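WipB (Legionella pneumophila, PDB 5NNY) acts, through the phosphatase domain that forms this chain, as a translocated serine/threonine phosphatase that targets the host lysosomal nutrient-sensing machinery. Local coordinates at residues Asn145-Lys150 and Glu177-Tyr182; Glu132-Cys137 and Gln184-His189; Val234-Thr239 and Phe300-Ile305. One frame throughout, in Å; residues are numbered along the deposited sequence.

Interaction 1 of 3, residues Asn145-Lys150 and Glu177-Tyr182; sequences NKLVAK and EVLNIY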
loop_
_atom_site.group_PDB
_atom_site.type_symbol
_atom_site.label_atom_id
_atom_site.label_comp_id
_atom_site.label_asym_id
_atom_site.label_seq_id
_atom_site.Cartn_x
_atom_site.Cartn_y
_atom_site.Cartn_z
ATOM N N ASN A 145 -13.520 -16.686 -8.182
ATOM C CA ASN A 145 -12.340 -17.191 -7.472
ATOM C C ASN A 145 -11.075 -16.976 -8.296
ATOM O O ASN A 145 -10.306 -17.904 -8.579
ATOM C CB ASN A 145 -12.521 -18.655 -7.076
ATOM C CG ASN A 145 -13.447 -18.820 -5.887
ATOM O OD1 ASN A 145 -14.475 -18.148 -5.770
ATOM N ND2 ASN A 145 -13.076 -19.718 -4.984
ATOM N N LYS A 146 -10.872 -15.716 -8.677
ATOM C CA LYS A 146 -9.679 -15.250 -9.357
ATOM C C LYS A 146 -9.425 -13.822 -8.907
ATOM O O LYS A 146 -10.368 -13.079 -8.632
ATOM C CB LYS A 146 -9.848 -15.307 -10.876
ATOM C CG LYS A 146 -8.562 -15.402 -11.673
ATOM C CD LYS A 146 -8.909 -15.581 -13.164
ATOM C CE LYS A 146 -7.678 -15.735 -14.062
ATOM N NZ LYS A 146 -7.111 -14.420 -14.478
ATOM N N LEU A 147 -8.151 -13.453 -8.818
ATOM C CA LEU A 147 -7.758 -12.082 -8.480
ATOM C C LEU A 147 -7.612 -11.312 -9.782
ATOM O O LEU A 147 -6.673 -11.557 -10.541
ATOM C CB LEU A 147 -6.448 -12.068 -7.689
ATOM C CG LEU A 147 -6.435 -12.798 -6.350
ATOM C CD1 LEU A 147 -5.007 -12.922 -5.821
ATOM C CD2 LEU A 147 -7.310 -12.064 -5.348
ATOM N N VAL A 148 -8.532 -10.379 -10.044
ATOM C CA VAL A 148 -8.491 -9.628 -11.294
ATOM C C VAL A 148 -8.948 -8.208 -11.006
ATOM O O VAL A 148 -9.740 -7.957 -10.093
ATOM C CB VAL A 148 -9.353 -10.253 -12.427
ATOM C CG1 VAL A 148 -8.680 -11.498 -13.046
ATOM C CG2 VAL A 148 -10.741 -10.582 -11.925
ATOM N N ALA A 149 -8.460 -7.283 -11.815
ATOM C CA ALA A 149 -8.887 -5.896 -11.709
ATOM C C ALA A 149 -8.674 -5.228 -13.053
ATOM O O ALA A 149 -7.727 -4.460 -13.227
ATOM C CB ALA A 149 -8.116 -5.172 -10.598
ATOM N N LYS A 150 -9.532 -5.544 -14.022
ATOM C CA LYS A 150 -9.247 -5.170 -15.402
ATOM C C LYS A 150 -9.323 -3.661 -15.617
ATOM O O LYS A 150 -8.452 -3.080 -16.275
ATOM C CB LYS A 150 -10.197 -5.903 -16.344
ATOM C CG LYS A 150 -9.790 -5.802 -17.801
ATOM C CD LYS A 150 -10.645 -6.710 -18.669
ATOM C CE LYS A 150 -12.133 -6.389 -18.525
ATOM N NZ LYS A 150 -12.415 -4.936 -18.763
ATOM N N GLU A 177 -3.208 -18.305 0.162
ATOM C CA GLU A 177 -2.126 -17.611 0.860
ATOM C C GLU A 177 -2.228 -16.104 0.662
ATOM O O GLU A 177 -2.139 -15.333 1.621
ATOM C CB GLU A 177 -0.759 -18.109 0.379
ATOM C CG GLU A 177 0.393 -17.275 0.915
ATOM C CD GLU A 177 1.738 -18.001 0.933
ATOM O OE1 GLU A 177 2.096 -18.673 -0.069
ATOM O OE2 GLU A 177 2.434 -17.891 1.973
ATOM N N VAL A 178 -2.427 -15.670 -0.585
ATOM C CA VAL A 178 -2.504 -14.240 -0.872
ATOM C C VAL A 178 -3.676 -13.623 -0.122
ATOM O O VAL A 178 -3.546 -12.566 0.514
ATOM C CB VAL A 178 -2.619 -14.004 -2.390
ATOM C CG1 VAL A 178 -2.815 -12.508 -2.686
ATOM C CG2 VAL A 178 -1.388 -14.527 -3.090
ATOM N N LEU A 179 -4.844 -14.275 -0.202
ATOM C CA LEU A 179 -6.035 -13.762 0.468
ATOM C C LEU A 179 -5.866 -13.760 1.983
ATOM O O LEU A 179 -6.315 -12.824 2.655
ATOM C CB LEU A 179 -7.268 -14.571 0.062
ATOM C CG LEU A 179 -7.746 -14.347 -1.376
ATOM C CD1 LEU A 179 -8.718 -15.458 -1.820
ATOM C CD2 LEU A 179 -8.362 -12.936 -1.516
ATOM N N ASN A 180 -5.225 -14.781 2.548
ATOM C CA ASN A 180 -5.004 -14.747 3.993
ATOM C C ASN A 180 -4.169 -13.537 4.387
ATOM O O ASN A 180 -4.483 -12.848 5.362
ATOM C CB ASN A 180 -4.336 -16.029 4.490
ATOM C CG ASN A 180 -3.980 -15.946 5.972
ATOM O OD1 ASN A 180 -4.817 -16.192 6.839
ATOM N ND2 ASN A 180 -2.748 -15.568 6.263
ATOM N N ILE A 181 -3.094 -13.261 3.643
ATOM C CA ILE A 181 -2.265 -12.103 3.967
ATOM C C ILE A 181 -3.067 -10.817 3.787
ATOM O O ILE A 181 -2.975 -9.890 4.597
ATOM C CB ILE A 181 -0.978 -12.112 3.115
ATOM C CG1 ILE A 181 -0.138 -13.351 3.434
ATOM C CG2 ILE A 181 -0.126 -10.852 3.361
ATOM C CD1 ILE A 181 1.129 -13.453 2.613
ATOM N N TYR A 182 -3.891 -10.757 2.737
ATOM C CA TYR A 182 -4.745 -9.595 2.532
ATOM C C TYR A 182 -5.607 -9.313 3.755
ATOM O O TYR A 182 -5.617 -8.194 4.280
ATOM C CB TYR A 182 -5.655 -9.773 1.313
ATOM C CG TYR A 182 -6.605 -8.581 1.266
ATOM C CD1 TYR A 182 -6.125 -7.318 0.956
ATOM C CD2 TYR A 182 -7.946 -8.710 1.610
ATOM C CE1 TYR A 182 -6.961 -6.209 0.955
ATOM C CE2 TYR A 182 -8.792 -7.613 1.605
ATOM C CZ TYR A 182 -8.288 -6.366 1.282
ATOM O OH TYR A 182 -9.122 -5.279 1.277
#

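Interaction 2 of 3, residues Glu132-Cys137 and Gln184-His189; sequences EFVEAC and QVYKKH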
loop_
_atom_site.group_PDB
_atom_site.type_symbol
_atom_site.label_atom_id
_atom_site.label_comp_id
_atom_site.label_asym_id
_atom_site.label_seq_id
_atom_site.Cartn_x
_atom_site.Cartn_y
_atom_site.Cartn_z
ATOM N N GLU A 132 -5.951 -1.348 -6.286
ATOM C CA GLU A 132 -6.192 -2.391 -7.225
ATOM C C GLU A 132 -6.046 -3.762 -6.520
ATOM O O GLU A 132 -6.798 -4.654 -6.772
ATOM C CB GLU A 132 -5.249 -2.278 -8.391
ATOM C CG GLU A 132 -5.311 -3.448 -9.307
ATOM C CD GLU A 132 -4.569 -3.250 -10.633
ATOM O OE1 GLU A 132 -4.069 -2.191 -10.914
ATOM O OE2 GLU A 132 -4.486 -4.209 -11.372
ATOM N N PHE A 133 -5.058 -3.891 -5.649
ATOM C CA PHE A 133 -4.936 -5.135 -4.884
ATOM C C PHE A 133 -6.145 -5.343 -3.967
ATOM O O PHE A 133 -6.688 -6.460 -3.878
ATOM C CB PHE A 133 -3.627 -5.128 -4.083
ATOM C CG PHE A 133 -3.376 -6.401 -3.306
ATOM C CD1 PHE A 133 -3.049 -7.572 -3.968
ATOM C CD2 PHE A 133 -3.512 -6.419 -1.925
ATOM C CE1 PHE A 133 -2.814 -8.753 -3.261
ATOM C CE2 PHE A 133 -3.263 -7.582 -1.196
ATOM C CZ PHE A 133 -2.928 -8.760 -1.878
ATOM N N VAL A 134 -6.588 -4.270 -3.303
ATOM C CA VAL A 134 -7.775 -4.328 -2.457
ATOM C C VAL A 134 -8.967 -4.836 -3.262
ATOM O O VAL A 134 -9.705 -5.729 -2.833
ATOM C CB VAL A 134 -8.062 -2.938 -1.858
ATOM C CG1 VAL A 134 -9.467 -2.919 -1.263
ATOM C CG2 VAL A 134 -6.999 -2.572 -0.829
ATOM N N GLU A 135 -9.204 -4.225 -4.417
ATOM C CA GLU A 135 -10.379 -4.563 -5.210
ATOM C C GLU A 135 -10.320 -6.003 -5.682
ATOM O O GLU A 135 -11.307 -6.734 -5.586
ATOM C CB GLU A 135 -10.498 -3.615 -6.405
ATOM C CG GLU A 135 -11.862 -3.717 -7.118
ATOM C CD GLU A 135 -11.892 -2.908 -8.404
ATOM O OE1 GLU A 135 -11.427 -3.438 -9.443
ATOM O OE2 GLU A 135 -12.350 -1.745 -8.356
ATOM N N ALA A 136 -9.162 -6.417 -6.201
ATOM C CA ALA A 136 -8.963 -7.800 -6.618
ATOM C C ALA A 136 -9.298 -8.767 -5.496
ATOM O O ALA A 136 -9.982 -9.774 -5.717
ATOM C CB ALA A 136 -7.520 -8.001 -7.073
ATOM N N CYS A 137 -8.828 -8.485 -4.285
ATOM C CA CYS A 137 -9.068 -9.403 -3.179
ATOM C C CYS A 137 -10.515 -9.361 -2.723
ATOM O O CYS A 137 -11.106 -10.410 -2.436
ATOM C CB CYS A 137 -8.133 -9.080 -2.011
ATOM S SG CYS A 137 -6.410 -9.488 -2.348
ATOM N N GLN A 184 -5.615 -10.877 6.882
ATOM C CA GLN A 184 -5.017 -10.965 8.217
ATOM C C GLN A 184 -3.980 -9.883 8.472
ATOM O O GLN A 184 -3.716 -9.529 9.627
ATOM C CB GLN A 184 -4.370 -12.338 8.408
ATOM C CG GLN A 184 -5.372 -13.449 8.442
ATOM C CD GLN A 184 -6.277 -13.340 9.649
ATOM O OE1 GLN A 184 -5.821 -13.047 10.760
ATOM N NE2 GLN A 184 -7.571 -13.558 9.440
ATOM N N VAL A 185 -3.371 -9.365 7.419
ATOM C CA VAL A 185 -2.211 -8.497 7.539
ATOM C C VAL A 185 -2.460 -7.163 6.855
ATOM O O VAL A 185 -2.427 -6.105 7.491
ATOM C CB VAL A 185 -0.959 -9.176 6.952
ATOM C CG1 VAL A 185 0.235 -8.227 7.022
ATOM C CG2 VAL A 185 -0.671 -10.476 7.715
ATOM N N TYR A 186 -2.706 -7.207 5.550
ATOM C CA TYR A 186 -2.654 -5.980 4.760
ATOM C C TYR A 186 -3.774 -5.009 5.122
ATOM O O TYR A 186 -3.521 -3.826 5.414
ATOM C CB TYR A 186 -2.698 -6.324 3.268
ATOM C CG TYR A 186 -2.564 -5.100 2.379
ATOM C CD1 TYR A 186 -1.301 -4.590 2.054
ATOM C CD2 TYR A 186 -3.695 -4.474 1.837
ATOM C CE1 TYR A 186 -1.161 -3.476 1.230
ATOM C CE2 TYR A 186 -3.563 -3.350 1.017
ATOM C CZ TYR A 186 -2.300 -2.859 0.713
ATOM O OH TYR A 186 -2.163 -1.763 -0.122
ATOM N N LYS A 187 -5.023 -5.476 5.093
ATOM C CA LYS A 187 -6.141 -4.530 5.127
ATOM C C LYS A 187 -6.289 -3.856 6.484
ATOM O O LYS A 187 -6.773 -2.724 6.556
ATOM C CB LYS A 187 -7.459 -5.216 4.730
ATOM C CG LYS A 187 -8.030 -6.195 5.768
ATOM C CD LYS A 187 -9.388 -6.715 5.319
ATOM C CE LYS A 187 -10.063 -7.583 6.389
ATOM N NZ LYS A 187 -11.255 -8.241 5.791
ATOM N N LYS A 188 -5.909 -4.521 7.565
ATOM C CA LYS A 188 -6.086 -3.880 8.856
ATOM C C LYS A 188 -4.972 -2.890 9.180
ATOM O O LYS A 188 -5.057 -2.206 10.203
ATOM C CB LYS A 188 -6.226 -4.948 9.940
ATOM C CG LYS A 188 -7.555 -5.715 9.831
ATOM C CD LYS A 188 -7.529 -7.092 10.506
ATOM C CE LYS A 188 -8.609 -8.036 9.916
ATOM N NZ LYS A 188 -10.014 -7.692 10.313
ATOM N N HIS A 189 -3.953 -2.775 8.327
ATOM C CA HIS A 189 -2.902 -1.780 8.502
ATOM C C HIS A 189 -3.053 -0.620 7.530
ATOM O O HIS A 189 -2.206 0.286 7.510
ATOM C CB HIS A 189 -1.515 -2.423 8.350
ATOM C CG HIS A 189 -1.132 -3.284 9.510
ATOM N ND1 HIS A 189 -1.520 -4.604 9.614
ATOM C CD2 HIS A 189 -0.449 -3.001 10.645
ATOM C CE1 HIS A 189 -1.062 -5.108 10.745
ATOM N NE2 HIS A 189 -0.411 -4.156 11.391
#

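Interaction 3 of 3, residues Val234-Thr239 and Phe300-Ile305; sequences VDLAKT and FKITFI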
loop_
_atom_site.group_PDB
_atom_site.type_symbol
_atom_site.label_atom_id
_atom_site.label_comp_id
_atom_site.label_asym_id
_atom_site.label_seq_id
_atom_site.Cartn_x
_atom_site.Cartn_y
_atom_site.Cartn_z
ATOM N N VAL A 234 -5.133 18.686 17.968
ATOM C CA VAL A 234 -5.709 17.527 18.643
ATOM C C VAL A 234 -7.084 17.203 18.072
ATOM O O VAL A 234 -7.425 16.034 17.866
ATOM C CB VAL A 234 -5.768 17.769 20.168
ATOM C CG1 VAL A 234 -6.812 16.884 20.809
ATOM C CG2 VAL A 234 -4.401 17.503 20.805
ATOM N N ASP A 235 -7.897 18.229 17.809
ATOM C CA ASP A 235 -9.232 17.974 17.273
ATOM C C ASP A 235 -9.165 17.387 15.867
ATOM O O ASP A 235 -9.952 16.501 15.514
ATOM C CB ASP A 235 -10.066 19.257 17.271
ATOM C CG ASP A 235 -11.151 19.241 18.327
ATOM O OD1 ASP A 235 -11.130 18.319 19.176
ATOM O OD2 ASP A 235 -12.026 20.137 18.310
ATOM N N LEU A 236 -8.245 17.882 15.042
ATOM C CA LEU A 236 -8.105 17.339 13.698
ATOM C C LEU A 236 -7.667 15.886 13.745
ATOM O O LEU A 236 -8.157 15.049 12.976
ATOM C CB LEU A 236 -7.102 18.173 12.900
ATOM C CG LEU A 236 -7.049 17.862 11.398
ATOM C CD1 LEU A 236 -8.353 18.235 10.701
ATOM C CD2 LEU A 236 -5.855 18.537 10.729
ATOM N N ALA A 237 -6.748 15.569 14.657
ATOM C CA ALA A 237 -6.327 14.190 14.850
ATOM C C ALA A 237 -7.505 13.318 15.253
ATOM O O ALA A 237 -7.632 12.176 14.799
ATOM C CB ALA A 237 -5.226 14.134 15.909
ATOM N N LYS A 238 -8.389 13.841 16.104
ATOM C CA LYS A 238 -9.572 13.079 16.484
ATOM C C LYS A 238 -10.471 12.837 15.278
ATOM O O LYS A 238 -11.036 11.748 15.117
ATOM C CB LYS A 238 -10.332 13.815 17.587
ATOM C CG LYS A 238 -11.810 13.508 17.632
ATOM N N THR A 239 -10.593 13.835 14.407
ATOM C CA THR A 239 -11.376 13.668 13.185
ATOM C C THR A 239 -10.752 12.608 12.283
ATOM O O THR A 239 -11.465 11.815 11.657
ATOM C CB THR A 239 -11.474 15.008 12.454
ATOM O OG1 THR A 239 -12.073 15.973 13.321
ATOM C CG2 THR A 239 -12.311 14.882 11.152
ATOM N N PHE A 300 -4.303 26.071 14.242
ATOM C CA PHE A 300 -3.184 25.186 14.553
ATOM C C PHE A 300 -2.186 25.270 13.406
ATOM O O PHE A 300 -2.483 25.816 12.339
ATOM C CB PHE A 300 -3.643 23.738 14.765
ATOM C CG PHE A 300 -4.464 23.202 13.623
ATOM C CD1 PHE A 300 -3.848 22.594 12.539
ATOM C CD2 PHE A 300 -5.844 23.349 13.610
ATOM C CE1 PHE A 300 -4.591 22.153 11.470
ATOM C CE2 PHE A 300 -6.597 22.888 12.549
ATOM C CZ PHE A 300 -5.968 22.287 11.473
ATOM N N LYS A 301 -0.997 24.724 13.643
ATOM C CA LYS A 301 0.022 24.561 12.615
ATOM C C LYS A 301 -0.101 23.172 12.005
ATOM O O LYS A 301 -0.343 22.200 12.719
ATOM C CB LYS A 301 1.425 24.735 13.194
ATOM C CG LYS A 301 1.683 26.140 13.706
ATOM C CD LYS A 301 2.974 26.243 14.482
ATOM C CE LYS A 301 3.115 27.655 15.030
ATOM N NZ LYS A 301 4.207 27.799 16.029
ATOM N N ILE A 302 0.077 23.082 10.690
ATOM C CA ILE A 302 -0.014 21.799 9.995
ATOM C C ILE A 302 1.059 21.756 8.915
ATOM O O ILE A 302 1.328 22.763 8.247
ATOM C CB ILE A 302 -1.427 21.568 9.409
ATOM C CG1 ILE A 302 -1.531 20.214 8.681
ATOM C CG2 ILE A 302 -1.822 22.689 8.478
ATOM C CD1 ILE A 302 -2.945 19.744 8.544
ATOM N N THR A 303 1.700 20.597 8.771
ATOM C CA THR A 303 2.523 20.312 7.603
ATOM C C THR A 303 1.945 19.077 6.929
ATOM O O THR A 303 1.513 18.147 7.607
ATOM C CB THR A 303 3.995 20.081 7.984
ATOM O OG1 THR A 303 4.071 19.018 8.935
ATOM C CG2 THR A 303 4.604 21.319 8.622
ATOM N N PHE A 304 1.883 19.096 5.603
ATOM C CA PHE A 304 1.442 17.942 4.831
ATOM C C PHE A 304 2.663 17.236 4.253
ATOM O O PHE A 304 3.567 17.890 3.727
ATOM C CB PHE A 304 0.485 18.357 3.710
ATOM C CG PHE A 304 -0.837 18.864 4.196
ATOM C CD1 PHE A 304 -1.885 17.993 4.435
ATOM C CD2 PHE A 304 -1.030 20.221 4.425
ATOM C CE1 PHE A 304 -3.107 18.462 4.877
ATOM C CE2 PHE A 304 -2.243 20.693 4.872
ATOM C CZ PHE A 304 -3.289 19.829 5.082
ATOM N N ILE A 305 2.677 15.907 4.350
ATOM C CA ILE A 305 3.756 15.058 3.853
ATOM C C ILE A 305 3.139 13.998 2.958
ATOM O O ILE A 305 2.280 13.234 3.404
ATOM C CB ILE A 305 4.530 14.380 4.999
ATOM C CG1 ILE A 305 5.285 15.412 5.845
ATOM C CG2 ILE A 305 5.450 13.290 4.449
ATOM C CD1 ILE A 305 5.983 14.805 7.049
#

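Interaction 1 of 3, residues Asn145-Lys150 and Glu177-Tyr182
This is a small, wholly apolar contact between a loop and a helix: L147, in the loop that follows helix 128-138, reaches toward V178 and L179 on helix 175-186. The backbones stay well apart, with the CA atoms of L147 and L179 9.3 Å from each other, and the L147 side chain bridges much of that gap. Its CG stands anti to the carbonyl carbon (chi1 -61°), and the methyls divide the work. CD1 of L147 meets CG1 of V178 at 3.8 Å, the two side chains crossing obliquely. CD2 of L147 lies 4.1 Å from CD2 of L179, whose side chain runs past in the opposite direction. Both segments belong to the all-helical excursion between the parallel neighbouring strands 121-125 and 190-198 of the calcineurin-like phosphoesterase sheet, an elaborated beta-alpha-beta connection. F140 packs on L147 and L179, while I168 of helix 159-169 touches L147 and V178. The backbone oxygen of L147 accepts a hydrogen bond from NE2 of Q165, tying the loop to helix 159-169. At the start of the helical segment, E177 is held by a salt bridge to K110 and a hydrogen bond from Y106.

Interaction 2 of 3, residues Glu132-Cys137 and Gln184-His189
F133 and V134, consecutive on helix 128-138, both pack on the ring of Y186 near the end of helix 175-186, but from different sides. The aromatic part is a T-shaped pair: the edge of F133 points at a face of Y186, centroids 5.5 Å apart and planes at 80°. CD2 of F133 sits over that face toward its rim, above CD2 of Y186. The aliphatic part is at the rim, where CG2 of V134 approaches CE2 of Y186 at 4.0 Å, close to the ring plane. CG of Y186 stands anti to the backbone N (chi1 -177°), which carries the ring toward F133 and V134. C137 SG rests 3.6 Å above one face of F133, off-centre. Among polar bonds, Y186 OH is hydrogen-bonded to E97, in a G-D-x-x-x-D-R stretch resembling the G-D-x-V-D-R motif of phosphoprotein phosphatases, and L98 packs on both rings. H189 ND1 donates to V185 O at 2.8 Å, nearly in the imidazole plane (N-H...O angle 159°), while its ring stacks on F122. The tyrosine is fixed by an aromatic edge, a methyl and an anchored hydroxyl, linking buried faces of two helices to a loop that probably matches the metal-binding loop of related phosphatases.

Interaction 3 of 3, residues Val234-Thr239 and Phe300-Ile305
D235 O, one residue before the leucine that makes this contact, takes the backbone N-H of T239 with N to O 3.0 Å. T239 OG1 is 3.1 Å from the same D235 O, but whether its proton goes there or to S229 O is unsettled. D235 itself bonds through OD2 to S229 and through its backbone N to S232 OG, which tethers this turn of helix 233-253 to the preceding loop. L236 points at the 300-305 segment and, through a single methyl, meets F300, just before the strand, and I302, on it. CD2 of L236 lies 3.8 Å from CZ of F300, approaching the ring obliquely, and 3.8 Å from CD1 of I302. The leucine crosses both side chains at about a right angle. F300 CG lies between the backbone N and the carbonyl carbon (chi1 53°), which leans the ring toward I302 and sets its edge against I302 CB. I302 in turn lays CG1 3.9 Å above one face of F304. Strand 301-306 is an outermost strand of the mixed sheet, paired parallel to 203-208. Helix 233-253 packs across this end of it, with A237 on Y195 and L197, and L214 of helix 214-224 touches both L236 and I302. Hydrogen bonds thus fix the helix turn, while dispersion between a methyl, an aromatic ring and an isoleucine joins it to the sheet edge.

Interactions 1 and 2 are neighbours that share helix 175-186, their centres 9 Å apart. They are joined by probable backbone hydrogen bonds, I181 O to Y186 N and Y182 O to K187 N, each 2.9 Å, and by the packing of Y182 OH on V134 CG1 and A149 CB on E132 CG. F133 also touches V178. Interaction 3 is remote, its centre about 35 Å from that of interaction 1, on the other side of the chain's centre, and about 27 Å from that of interaction 2. Interaction 2 reaches, through E97 and L98, the loop that probably corresponds to a metal-binding loop of related phosphatases; interaction 3 packs a helix on the outermost strand 301-306.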